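Local coordinates for protein transferrin (Manduca sexta, PDB 6WB6) that transports iron as a secreted glycoprotein, binding one ferric ion per molecule together with an anion, usually bicarbonate, at residues I330-L333 with N334-N337; S370-A373 with F374-I378; G117-N121 with V122-I126. One frame throughout, in Å; residues are numbered along the deposited sequence.

Interaction 1. Residues I330-L333 with N334-N337; sequences IDYL and NKAN. With NAG (2-acetamido-2-deoxy-beta-D-glucopyranose), chain C.
Tyr332 turns its ring to the side of its own carbonyl carbon (chi1 -178°), while Lys335 sets its CG between backbone N and carbonyl carbon (chi1 60°). The lysine chain then runs straight and bends only at its last torsion. Its CE comes obliquely to the Tyr332 ring, 4.0 Å from CD1. A water lies over the centre of the ring and ties the pair together. It donates to Tyr332 O and accepts from Lys335 NZ, 2.8 Å away. At its far end the tyrosine OH is hydrogen-bonded to Trp273 O.

A second water joins Asp331 and Asn334. It donates to Asp331 OD1 and accepts from Asn334 ND2 at 2.8 Å. The carboxylate and amide planes are well turned against each other and make no direct bond. Asn334 OD1 is taken by the hydroxyl of Thr339, on the next helix, so both ends of this amide have partners.

The backbone finishes the helix here. Asn334 N bonds to Ile330 O at 2.7 Å, and Lys335 N to Asp331 O at 3.2 Å. Ala336 N reaches back only three residues, to Leu333 O. Asn337 N closes the turn on Asn334 O at 2.8 Å. Asn337 has positive phi (57°), and its ND2 is bonded to C1 of the N-acetylglucosamine at 1.4 Å. The same ND2 donates to Trp268 O, which helps fix the amide. Lys335 O lies 3.5 Å from the sugar methyl C8. The whole is a Schellman motif at a helix C-terminus that carries an N-linked glycan.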
loop_
_atom_site.group_PDB
_atom_site.type_symbol
_atom_site.label_atom_id
_atom_site.label_comp_id
_atom_site.label_asym_id
_atom_site.label_seq_id
_atom_site.Cartn_x
_atom_site.Cartn_y
_atom_site.Cartn_z
ATOM N N ILE A 330 -5.733 23.843 -8.387
ATOM C CA ILE A 330 -6.966 23.281 -8.911
ATOM C C ILE A 330 -7.244 23.809 -10.318
ATOM O O ILE A 330 -7.831 23.099 -11.149
ATOM C CB ILE A 330 -8.118 23.561 -7.930
ATOM C CG1 ILE A 330 -9.177 22.472 -8.047
ATOM C CG2 ILE A 330 -8.717 24.953 -8.171
ATOM C CD1 ILE A 330 -8.821 21.221 -7.294
ATOM N N ASP A 331 -6.825 25.038 -10.625
ATOM C CA ASP A 331 -6.950 25.514 -11.999
ATOM C C ASP A 331 -5.982 24.779 -12.907
ATOM O O ASP A 331 -6.285 24.528 -14.085
ATOM C CB ASP A 331 -6.706 27.017 -12.069
ATOM C CG ASP A 331 -7.763 27.797 -11.323
ATOM O OD1 ASP A 331 -8.904 27.315 -11.272
ATOM O OD2 ASP A 331 -7.454 28.874 -10.787
ATOM N N TYR A 332 -4.812 24.433 -12.371
ATOM C CA TYR A 332 -3.884 23.585 -13.098
ATOM C C TYR A 332 -4.519 22.241 -13.413
ATOM O O TYR A 332 -4.435 21.749 -14.544
ATOM C CB TYR A 332 -2.631 23.387 -12.256
ATOM C CG TYR A 332 -1.547 22.560 -12.914
ATOM C CD1 TYR A 332 -0.791 23.076 -13.952
ATOM C CD2 TYR A 332 -1.270 21.278 -12.480
ATOM C CE1 TYR A 332 0.214 22.349 -14.527
ATOM C CE2 TYR A 332 -0.257 20.525 -13.061
ATOM C CZ TYR A 332 0.476 21.070 -14.085
ATOM O OH TYR A 332 1.478 20.339 -14.696
ATOM N N LEU A 333 -5.144 21.617 -12.405
ATOM C CA LEU A 333 -5.766 20.319 -12.624
ATOM C C LEU A 333 -6.995 20.446 -13.503
ATOM O O LEU A 333 -7.222 19.601 -14.381
ATOM C CB LEU A 333 -6.144 19.673 -11.300
ATOM C CG LEU A 333 -4.991 19.340 -10.369
ATOM C CD1 LEU A 333 -5.561 18.837 -9.068
ATOM C CD2 LEU A 333 -4.076 18.351 -10.943
ATOM N N ASN A 334 -7.795 21.492 -13.277
ATOM C CA ASN A 334 -9.001 21.688 -14.066
ATOM C C ASN A 334 -8.701 21.692 -15.558
ATOM O O ASN A 334 -9.436 21.089 -16.339
ATOM C CB ASN A 334 -9.680 22.995 -13.686
ATOM C CG ASN A 334 -10.559 22.865 -12.458
ATOM O OD1 ASN A 334 -10.708 21.783 -11.876
ATOM N ND2 ASN A 334 -11.149 23.976 -12.062
ATOM N N LYS A 335 -7.649 22.387 -15.984
ATOM C CA LYS A 335 -7.515 22.575 -17.421
ATOM C C LYS A 335 -7.078 21.297 -18.124
ATOM O O LYS A 335 -6.992 21.264 -19.365
ATOM C CB LYS A 335 -6.537 23.720 -17.722
ATOM C CG LYS A 335 -5.121 23.517 -17.193
ATOM C CD LYS A 335 -4.249 24.728 -17.472
ATOM C CE LYS A 335 -2.832 24.507 -17.021
ATOM N NZ LYS A 335 -2.106 23.499 -17.855
ATOM N N ALA A 336 -6.803 20.250 -17.355
ATOM C CA ALA A 336 -6.535 18.942 -17.901
ATOM C C ALA A 336 -7.766 18.053 -17.848
ATOM O O ALA A 336 -7.711 16.926 -18.345
ATOM C CB ALA A 336 -5.389 18.281 -17.143
ATOM N N ASN A 337 -8.877 18.567 -17.305
ATOM C CA ASN A 337 -10.022 17.761 -16.875
ATOM C C ASN A 337 -9.614 16.712 -15.849
ATOM O O ASN A 337 -10.221 15.648 -15.751
ATOM C CB ASN A 337 -10.713 17.088 -18.055
ATOM C CG ASN A 337 -11.362 18.088 -18.991
ATOM O OD1 ASN A 337 -11.783 19.167 -18.576
ATOM N ND2 ASN A 337 -11.448 17.737 -20.257
HETATM C C1 NAG C . -12.085 18.655 -21.150
HETATM C C2 NAG C . -11.397 18.664 -22.502
HETATM C C3 NAG C . -12.181 19.382 -23.608
HETATM C C4 NAG C . -13.683 19.085 -23.569
HETATM C C5 NAG C . -14.227 19.000 -22.144
HETATM C C6 NAG C . -15.585 18.338 -22.154
HETATM C C7 NAG C . -8.959 18.553 -22.190
HETATM C C8 NAG C . -7.717 19.391 -22.211
HETATM N N2 NAG C . -10.081 19.253 -22.350
HETATM O O3 NAG C . -11.626 18.929 -24.851
HETATM O O4 NAG C . -14.463 20.137 -24.155
HETATM O O5 NAG C . -13.418 18.200 -21.284
HETATM O O6 NAG C . -15.393 17.065 -22.761
HETATM O O7 NAG C . -8.917 17.338 -22.053
HETATM O O HOH W 1 -10.370 26.424 -13.133
HETATM O O HOH W 2 -2.646 21.031 -16.575
#

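Interaction 2. Residues S370-A373 with F374-I378; sequences SVFA and FSRDI
The last turn of helix 360-375 closes through Phe374 N to Ser370 O and Ser375 N to Val371 O, and a Schellman motif then ends the helix. Its C-prime residue is Asp377, with positive phi. Ile378 N bonds back to Ala373 O at 3.1 Å, and Asp377 N to Phe374 O. The helix belongs to a beta-alpha-beta unit between strands 352-357 and 381-386.

Phe372 and Arg376 carry the side-chain contact. A chi1 of 175° places the Phe372 ring beside the next turn. Arg376 CG sits over one face, 3.8 Å from the ring centroid, in a CH-pi contact. NE follows at 3.6 Å from Phe372 CE1, with the ring and guanidinium planes 34° apart. Beyond the ring, Arg376 NH2 forms salt bridges with Asp57 and Asp60. Asp57 is a predicted iron ligand, but the observed protein ligands of the ferric ion are tyrosines. Met610 and Leu611 of helix 597-611 also touch the Phe372 ring. With an alanine here, the face under Arg376 CG would be gone, and the arginine chain would probably be freer to swing away from its two carboxylates.

Ser375 folds its hydroxyl back over the helix (chi1 63°), and OG donates to Phe372 O at 2.6 Å. Ala373 CB meets Ile378 CB at 4.2 Å, an apolar contact across the helix end. Ala373 O accepts twice: Ile378 N and Arg376 N, each 3.1 Å away, reach it from opposite faces of its carbonyl plane.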
loop_
_atom_site.group_PDB
_atom_site.type_symbol
_atom_site.label_atom_id
_atom_site.label_comp_id
_atom_site.label_asym_id
_atom_site.label_seq_id
_atom_site.Cartn_x
_atom_site.Cartn_y
_atom_site.Cartn_z
ATOM N N SER A 370 -6.060 9.744 5.037
ATOM C CA SER A 370 -7.285 9.721 4.243
ATOM C C SER A 370 -7.177 10.641 3.044
ATOM O O SER A 370 -7.595 10.282 1.949
ATOM C CB SER A 370 -8.492 10.140 5.071
ATOM O OG SER A 370 -9.552 10.388 4.208
ATOM N N VAL A 371 -6.688 11.865 3.254
ATOM C CA VAL A 371 -6.613 12.808 2.148
ATOM C C VAL A 371 -5.627 12.311 1.101
ATOM O O VAL A 371 -5.857 12.448 -0.103
ATOM C CB VAL A 371 -6.243 14.208 2.657
ATOM C CG1 VAL A 371 -6.412 15.188 1.559
ATOM C CG2 VAL A 371 -7.154 14.627 3.782
ATOM N N PHE A 372 -4.541 11.687 1.538
ATOM C CA PHE A 372 -3.603 11.132 0.578
ATOM C C PHE A 372 -4.256 10.003 -0.221
ATOM O O PHE A 372 -4.253 10.017 -1.462
ATOM C CB PHE A 372 -2.354 10.640 1.305
ATOM C CG PHE A 372 -1.393 9.943 0.406
ATOM C CD1 PHE A 372 -0.602 10.669 -0.458
ATOM C CD2 PHE A 372 -1.285 8.579 0.419
ATOM C CE1 PHE A 372 0.271 10.031 -1.314
ATOM C CE2 PHE A 372 -0.424 7.938 -0.439
ATOM C CZ PHE A 372 0.361 8.669 -1.298
ATOM N N ALA A 373 -4.836 9.022 0.478
ATOM C CA ALA A 373 -5.462 7.892 -0.203
ATOM C C ALA A 373 -6.470 8.367 -1.231
ATOM O O ALA A 373 -6.508 7.862 -2.358
ATOM C CB ALA A 373 -6.146 6.973 0.792
ATOM N N PHE A 374 -7.308 9.336 -0.856
ATOM C CA PHE A 374 -8.315 9.818 -1.787
ATOM C C PHE A 374 -7.668 10.444 -3.012
ATOM O O PHE A 374 -8.061 10.162 -4.142
ATOM C CB PHE A 374 -9.221 10.832 -1.120
ATOM C CG PHE A 374 -10.285 11.333 -2.013
ATOM C CD1 PHE A 374 -11.440 10.609 -2.188
ATOM C CD2 PHE A 374 -10.141 12.534 -2.671
ATOM C CE1 PHE A 374 -12.436 11.050 -3.000
ATOM C CE2 PHE A 374 -11.144 12.994 -3.495
ATOM C CZ PHE A 374 -12.297 12.246 -3.655
ATOM N N SER A 375 -6.686 11.322 -2.803
ATOM C CA SER A 375 -6.014 11.952 -3.928
ATOM C C SER A 375 -5.325 10.932 -4.823
ATOM O O SER A 375 -4.993 11.257 -5.963
ATOM C CB SER A 375 -4.987 12.977 -3.432
ATOM O OG SER A 375 -3.975 12.339 -2.686
ATOM N N ARG A 376 -5.074 9.723 -4.322
ATOM C CA ARG A 376 -4.377 8.686 -5.068
ATOM C C ARG A 376 -5.325 7.609 -5.592
ATOM O O ARG A 376 -4.895 6.480 -5.843
ATOM C CB ARG A 376 -3.306 8.058 -4.192
ATOM C CG ARG A 376 -2.140 9.000 -3.867
ATOM C CD ARG A 376 -1.162 9.113 -5.029
ATOM N NE ARG A 376 -0.287 10.278 -4.873
ATOM C CZ ARG A 376 0.802 10.507 -5.603
ATOM N NH1 ARG A 376 1.173 9.646 -6.539
ATOM N NH2 ARG A 376 1.532 11.593 -5.377
ATOM N N ASP A 377 -6.610 7.937 -5.709
ATOM C CA ASP A 377 -7.615 7.109 -6.367
ATOM C C ASP A 377 -7.887 5.801 -5.633
ATOM O O ASP A 377 -8.330 4.821 -6.248
ATOM C CB ASP A 377 -7.245 6.808 -7.824
ATOM C CG ASP A 377 -8.485 6.428 -8.648
ATOM O OD1 ASP A 377 -9.435 7.233 -8.656
ATOM O OD2 ASP A 377 -8.542 5.322 -9.210
ATOM N N ILE A 378 -7.654 5.766 -4.322
ATOM C CA ILE A 378 -7.971 4.592 -3.511
ATOM C C ILE A 378 -9.355 4.812 -2.932
ATOM O O ILE A 378 -9.654 5.903 -2.441
ATOM C CB ILE A 378 -6.933 4.380 -2.409
ATOM C CG1 ILE A 378 -5.564 4.147 -3.035
ATOM C CG2 ILE A 378 -7.319 3.222 -1.481
ATOM C CD1 ILE A 378 -4.484 3.930 -1.977
#

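Interaction 3. Residues G117-N121 with V122-I126; sequences GVNRN and VGYKI. With CO3 (carbonate ion), chain G; CO3 (carbonate ion), chain F.
Val122 follows Asn121 into the first turn of helix 121-131, and its N-H points almost straight at O3 of the carbonate of chain G (3.0 Å, 175°). Arg120, the N-cap residue, holds O1 of the same ion from NE at 2.7 Å. This oxygen lies in the guanidinium plane, at its edge, and takes a weak second bond from NH2. Gly123 gives its N-H to O2 at 3.1 Å, so each oxygen of this carbonate is gripped. These segments bond the carbonate of chain F through its O3, to which Asn121 N and Asn121 ND2 both donate.

At Tyr124, a chi1 of -169° lays the ring beside Val118 and Asn119. Val118 CG2 sits over one face, 4.1 Å from the ring centroid, in a CH-pi contact. Asn119 N lies above the same face. The phenol OH is hydrogen-bonded to Glu151.

Lys125 N donates to Arg120 O at 2.8 Å, nearly along the C=O axis, in a wide pi-type turn. Its side chain bends at the third torsion, and CE packs 3.4 Å from Asn121 OD1. One water links Lys125 NZ to Asn119 O, and a second accepts from both NZ and Asn121 ND2. Asn121 OD1 is held by the Tyr338 hydroxyl.

Ile126 N donates to Asn121 O at 2.8 Å, again five residues back. Tyr90 and Tyr204 bind the ferric ion alongside. Helix N-terminus and arginine, with Thr116, make up much of the anion site beside the iron of the transferrin cleft.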
loop_
_atom_site.group_PDB
_atom_site.type_symbol
_atom_site.label_atom_id
_atom_site.label_comp_id
_atom_site.label_asym_id
_atom_site.label_seq_id
_atom_site.Cartn_x
_atom_site.Cartn_y
_atom_site.Cartn_z
ATOM N N GLY A 117 -4.227 -0.959 -18.658
ATOM C CA GLY A 117 -4.201 -1.823 -17.505
ATOM C C GLY A 117 -4.952 -1.167 -16.375
ATOM O O GLY A 117 -5.288 0.015 -16.427
ATOM N N VAL A 118 -5.190 -1.951 -15.329
ATOM C CA VAL A 118 -6.017 -1.467 -14.230
ATOM C C VAL A 118 -5.340 -0.305 -13.515
ATOM O O VAL A 118 -4.112 -0.261 -13.348
ATOM C CB VAL A 118 -6.346 -2.596 -13.241
ATOM C CG1 VAL A 118 -5.135 -3.013 -12.433
ATOM C CG2 VAL A 118 -7.492 -2.146 -12.318
ATOM N N ASN A 119 -6.162 0.636 -13.070
ATOM C CA ASN A 119 -5.785 1.751 -12.220
ATOM C C ASN A 119 -4.877 2.736 -12.920
ATOM O O ASN A 119 -4.261 3.570 -12.270
ATOM C CB ASN A 119 -5.125 1.265 -10.934
ATOM C CG ASN A 119 -6.097 0.538 -10.040
ATOM O OD1 ASN A 119 -7.260 0.897 -9.979
ATOM N ND2 ASN A 119 -5.632 -0.503 -9.369
ATOM N N ARG A 120 -4.780 2.663 -14.228
ATOM C CA ARG A 120 -3.951 3.593 -14.976
ATOM C C ARG A 120 -4.803 4.731 -15.522
ATOM O O ARG A 120 -6.033 4.661 -15.548
ATOM C CB ARG A 120 -3.223 2.852 -16.095
ATOM C CG ARG A 120 -2.203 1.848 -15.559
ATOM C CD ARG A 120 -1.535 0.958 -16.644
ATOM N NE ARG A 120 -0.772 1.711 -17.631
ATOM C CZ ARG A 120 0.166 1.180 -18.423
ATOM N NH1 ARG A 120 0.461 -0.119 -18.329
ATOM N NH2 ARG A 120 0.808 1.950 -19.319
ATOM N N ASN A 121 -4.135 5.807 -15.947
ATOM C CA ASN A 121 -4.873 7.022 -16.285
ATOM C C ASN A 121 -5.665 6.958 -17.588
ATOM O O ASN A 121 -6.891 7.090 -17.562
ATOM C CB ASN A 121 -3.926 8.211 -16.341
ATOM C CG ASN A 121 -3.612 8.746 -14.959
ATOM O OD1 ASN A 121 -4.413 9.471 -14.366
ATOM N ND2 ASN A 121 -2.474 8.353 -14.429
ATOM N N VAL A 122 -4.990 6.834 -18.737
ATOM C CA VAL A 122 -5.728 6.950 -19.992
ATOM C C VAL A 122 -6.525 5.686 -20.244
ATOM O O VAL A 122 -7.585 5.724 -20.890
ATOM C CB VAL A 122 -4.797 7.244 -21.192
ATOM C CG1 VAL A 122 -3.915 8.440 -20.894
ATOM C CG2 VAL A 122 -3.938 6.004 -21.576
ATOM N N GLY A 123 -6.045 4.565 -19.743
ATOM C CA GLY A 123 -6.688 3.306 -20.053
ATOM C C GLY A 123 -7.703 2.835 -19.048
ATOM O O GLY A 123 -8.323 1.791 -19.266
ATOM N N TYR A 124 -7.915 3.565 -17.957
ATOM C CA TYR A 124 -8.855 3.091 -16.945
ATOM C C TYR A 124 -9.556 4.197 -16.153
ATOM O O TYR A 124 -10.787 4.325 -16.228
ATOM C CB TYR A 124 -8.111 2.164 -16.004
ATOM C CG TYR A 124 -8.966 1.402 -15.066
ATOM C CD1 TYR A 124 -9.479 0.157 -15.415
ATOM C CD2 TYR A 124 -9.256 1.905 -13.809
ATOM C CE1 TYR A 124 -10.259 -0.571 -14.523
ATOM C CE2 TYR A 124 -10.048 1.190 -12.908
ATOM C CZ TYR A 124 -10.542 -0.039 -13.260
ATOM O OH TYR A 124 -11.317 -0.738 -12.342
ATOM N N LYS A 125 -8.788 4.976 -15.384
ATOM C CA LYS A 125 -9.365 6.011 -14.537
ATOM C C LYS A 125 -10.067 7.074 -15.349
ATOM O O LYS A 125 -11.157 7.509 -14.988
ATOM C CB LYS A 125 -8.283 6.654 -13.671
ATOM C CG LYS A 125 -7.516 5.647 -12.819
ATOM C CD LYS A 125 -6.651 6.298 -11.774
ATOM C CE LYS A 125 -5.406 6.937 -12.375
ATOM N NZ LYS A 125 -4.618 7.680 -11.316
ATOM N N ILE A 126 -9.461 7.517 -16.440
ATOM C CA ILE A 126 -10.090 8.542 -17.265
ATOM C C ILE A 126 -11.331 7.924 -17.914
ATOM O O ILE A 126 -12.446 8.452 -17.744
ATOM C CB ILE A 126 -9.075 9.107 -18.274
ATOM C CG1 ILE A 126 -8.047 9.975 -17.520
ATOM C CG2 ILE A 126 -9.746 9.882 -19.402
ATOM C CD1 ILE A 126 -7.072 10.654 -18.413
HETATM C C CO3 G . -2.067 5.006 -18.506
HETATM O O1 CO3 G . -1.032 4.292 -18.182
HETATM O O2 CO3 G . -3.148 4.366 -18.771
HETATM O O3 CO3 G . -2.070 6.304 -18.558
HETATM C C CO3 F . -0.029 5.319 -15.264
HETATM O O1 CO3 F . 0.045 4.964 -14.018
HETATM O O2 CO3 F . 1.020 5.173 -16.103
HETATM O O3 CO3 F . -1.183 5.830 -15.633
HETATM O O HOH W 3 -4.130 5.139 -9.617
HETATM O O HOH W 4 -1.975 8.954 -11.691
#

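Overall arrangement
Interaction 3 holds the carbonates and lies nearest the metal: the side chain of Asn121 is about 4 Å from the ferric ion. The others stand further back. The side chain of Arg376 is about 12 Å from the ferric ion. The side chain of Ala336 is about 13 Å from the ferric ion. Interactions 2 and 3 touch, Asp377 OD2 lying 3.3 Å from Lys125 CD. This brings a helix end from the second transferrin-like region against the anion-binding helix of the first. Interaction 1 stays separate, its nearest atoms about 6 Å from interaction 3 and about 8 Å from interaction 2. Helix 58-65 bridges interactions 1 and 2: Tyr62 meets both Leu333 and Phe374.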